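Local structure of peptidase S9 prolyl oligopeptidase catalytic domain-containing protein (Pyrococcus horikoshii, 4HXF) at residues L312-E317 with Y326-E331. The protein is probably a serine peptidase of the prolyl oligopeptidase family that assembles as a self-compartmentalizing hexamer and cleaves peptide substrates. Sequence-based numbering, arbitrary orientation.
Sequences LIYLKE and YLWDGE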
loop_
_atom_site.group_PDB
_atom_site.type_symbol
_atom_site.label_atom_id
_atom_site.label_comp_id
_atom_site.label_asym_id
_atom_site.label_seq_id
_atom_site.Cartn_x
_atom_site.Cartn_y
_atom_site.Cartn_z
ATOM N N LEU A 312 19.895 -10.328 -46.194
ATOM C CA LEU A 312 19.530 -11.619 -45.552
ATOM C C LEU A 312 20.370 -11.786 -44.231
ATOM O O LEU A 312 21.605 -11.815 -44.256
ATOM C CB LEU A 312 19.774 -12.835 -46.443
ATOM C CG LEU A 312 19.604 -14.273 -45.863
ATOM C CD1 LEU A 312 18.192 -14.497 -45.288
ATOM C CD2 LEU A 312 20.000 -15.236 -46.952
ATOM N N ILE A 313 19.617 -11.979 -43.156
ATOM C CA ILE A 313 20.256 -12.185 -41.839
ATOM C C ILE A 313 19.675 -13.428 -41.198
ATOM O O ILE A 313 18.504 -13.803 -41.472
ATOM C CB ILE A 313 20.101 -10.957 -40.980
ATOM C CG1 ILE A 313 18.682 -10.481 -40.874
ATOM C CG2 ILE A 313 21.000 -9.821 -41.499
ATOM C CD1 ILE A 313 17.950 -10.667 -39.628
ATOM N N TYR A 314 20.484 -14.033 -40.336
ATOM C CA TYR A 314 20.034 -15.239 -39.656
ATOM C C TYR A 314 20.776 -15.465 -38.372
ATOM O O TYR A 314 21.891 -15.047 -38.161
ATOM C CB TYR A 314 20.187 -16.440 -40.621
ATOM C CG TYR A 314 21.531 -16.676 -41.234
ATOM C CD1 TYR A 314 21.845 -16.104 -42.472
ATOM C CD2 TYR A 314 22.498 -17.489 -40.621
ATOM C CE1 TYR A 314 23.053 -16.308 -43.064
ATOM C CE2 TYR A 314 23.746 -17.730 -41.222
ATOM C CZ TYR A 314 23.987 -17.170 -42.486
ATOM O OH TYR A 314 25.172 -17.388 -43.083
ATOM N N LEU A 315 20.116 -16.216 -37.517
ATOM C CA LEU A 315 20.722 -16.625 -36.228
ATOM C C LEU A 315 21.215 -18.069 -36.383
ATOM O O LEU A 315 20.430 -18.937 -36.790
ATOM C CB LEU A 315 19.645 -16.615 -35.144
ATOM C CG LEU A 315 19.121 -15.321 -34.563
ATOM C CD1 LEU A 315 17.993 -15.447 -33.576
ATOM C CD2 LEU A 315 20.300 -14.516 -33.901
ATOM N N LYS A 316 22.489 -18.321 -36.045
ATOM C CA LYS A 316 23.106 -19.638 -36.167
ATOM C C LYS A 316 23.555 -20.056 -34.742
ATOM O O LYS A 316 24.263 -19.269 -34.055
ATOM C CB LYS A 316 24.262 -19.605 -37.105
ATOM C CG LYS A 316 24.991 -21.007 -37.186
ATOM C CD LYS A 316 26.464 -20.933 -37.467
ATOM C CE LYS A 316 26.813 -20.223 -38.756
ATOM N NZ LYS A 316 28.281 -20.317 -39.074
ATOM N N GLU A 317 23.076 -21.215 -34.291
ATOM C CA GLU A 317 23.541 -21.849 -33.084
ATOM C C GLU A 317 24.391 -23.066 -33.480
ATOM O O GLU A 317 24.158 -23.652 -34.520
ATOM C CB GLU A 317 22.315 -22.240 -32.292
ATOM C CG GLU A 317 22.488 -22.956 -31.033
ATOM C CD GLU A 317 21.257 -22.898 -30.201
ATOM O OE1 GLU A 317 20.914 -23.931 -29.667
ATOM O OE2 GLU A 317 20.607 -21.831 -30.043
ATOM N N TYR A 326 24.185 -13.494 -37.958
ATOM C CA TYR A 326 24.978 -13.453 -39.174
ATOM C C TYR A 326 24.260 -12.805 -40.373
ATOM O O TYR A 326 23.037 -12.631 -40.421
ATOM C CB TYR A 326 25.255 -14.921 -39.611
ATOM C CG TYR A 326 26.115 -15.702 -38.657
ATOM C CD1 TYR A 326 25.594 -16.136 -37.434
ATOM C CD2 TYR A 326 27.450 -15.908 -38.898
ATOM C CE1 TYR A 326 26.394 -16.788 -36.526
ATOM C CE2 TYR A 326 28.285 -16.569 -37.986
ATOM C CZ TYR A 326 27.741 -17.025 -36.815
ATOM O OH TYR A 326 28.552 -17.642 -35.898
ATOM N N LEU A 327 25.060 -12.314 -41.269
ATOM C CA LEU A 327 24.555 -11.680 -42.515
ATOM C C LEU A 327 25.154 -12.498 -43.708
ATOM O O LEU A 327 26.268 -12.985 -43.650
ATOM C CB LEU A 327 24.983 -10.200 -42.552
ATOM C CG LEU A 327 24.983 -9.354 -43.845
ATOM C CD1 LEU A 327 23.618 -8.904 -44.309
ATOM C CD2 LEU A 327 25.795 -8.084 -43.609
ATOM N N TRP A 328 24.384 -12.690 -44.793
ATOM C CA TRP A 328 24.903 -13.387 -45.964
ATOM C C TRP A 328 24.719 -12.453 -47.132
ATOM O O TRP A 328 23.604 -11.950 -47.362
ATOM C CB TRP A 328 24.203 -14.759 -46.230
ATOM C CG TRP A 328 24.841 -15.583 -47.339
ATOM C CD1 TRP A 328 25.871 -16.523 -47.254
ATOM C CD2 TRP A 328 24.482 -15.539 -48.731
ATOM N NE1 TRP A 328 26.173 -17.057 -48.477
ATOM C CE2 TRP A 328 25.402 -16.453 -49.431
ATOM C CE3 TRP A 328 23.534 -14.842 -49.455
ATOM C CZ2 TRP A 328 25.321 -16.673 -50.799
ATOM C CZ3 TRP A 328 23.469 -15.068 -50.844
ATOM C CH2 TRP A 328 24.336 -15.975 -51.490
ATOM N N ASP A 329 25.818 -12.186 -47.814
ATOM C CA ASP A 329 25.870 -11.256 -48.977
ATOM C C ASP A 329 26.633 -11.894 -50.135
ATOM O O ASP A 329 27.344 -11.195 -50.849
ATOM C CB ASP A 329 26.584 -9.929 -48.572
ATOM C CG ASP A 329 28.060 -10.145 -48.138
ATOM O OD1 ASP A 329 28.676 -11.179 -48.514
ATOM O OD2 ASP A 329 28.611 -9.269 -47.432
ATOM N N GLY A 330 26.503 -13.216 -50.308
ATOM C CA GLY A 330 27.453 -13.990 -51.082
ATOM C C GLY A 330 28.440 -14.807 -50.285
ATOM O O GLY A 330 28.878 -15.847 -50.747
ATOM N N GLU A 331 28.808 -14.325 -49.076
ATOM C CA GLU A 331 29.461 -15.156 -48.079
ATOM C C GLU A 331 28.879 -14.785 -46.723
ATOM O O GLU A 331 28.290 -13.730 -46.602
ATOM C CB GLU A 331 30.936 -14.860 -48.039
ATOM C CG GLU A 331 31.770 -15.826 -48.865
ATOM C CD GLU A 331 33.036 -15.168 -49.349
ATOM O OE1 GLU A 331 33.575 -14.322 -48.589
ATOM O OE2 GLU A 331 33.457 -15.471 -50.496
HETATM O O HOH W 1 22.542 -9.514 -47.186
HETATM O O HOH W 2 26.934 -18.874 -33.961
HETATM O O HOH W 3 30.068 -19.647 -37.032
#
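Tyr-314 and Tyr-326 pair across the central antiparallel hairpin of a four-stranded beta-propeller blade, in which strand 302-308 flanks 312-317 and strand 332-334 follows 324-328. Reciprocal backbone bonds make the two tyrosines a hydrogen-bonded pair: Tyr-326 N donates to Tyr-314 O at 2.8 Å, and Tyr-314 N to Tyr-326 O at 2.9 Å. Further along, Trp-328 N reaches Leu-312 O, while a water bridges Leu-312 N and Trp-328 O.

The aromatic packing is staggered. The ring planes of Tyr-314 and Tyr-326 lie within 10° of parallel but are slid apart, with centroids 5.9 Å from each other, so CB of Tyr-326 rather than its ring sits over the Tyr-314 face in a CH-pi contact. With CG between its backbone N and carbonyl carbon (chi1 54°), Tyr-314 lays its ring across the neighbouring strand, where Trp-328 CB meets the ring edge at CE1 (3.7 Å). Its hydroxyl hydrogen-bonds to Glu-332.

On the sheet face with Ile-313 and Leu-327, a non-hydrogen-bonded pair, CG2 of the former packs against CD1 of the latter at 3.9 Å.

Lys-316 bends at chi2 and chi3 to bring CE over a face of the Tyr-326 ring, 4.0 Å from its centroid. The ammonium follows as an off-centre cation-pi partner, NZ lying 32° from the ring normal, and also forms a salt bridge with Glu-332. A leucine in place of Tyr-326 would probably deprive the lysine chain of its aromatic platform and leave the two waters that bind its hydroxyl without that partner. One of these waters links Tyr-326 OH to Lys-316 NZ; the other, in the ring plane 2.8 Å from Tyr-326 OH, donates to Lys-316 O.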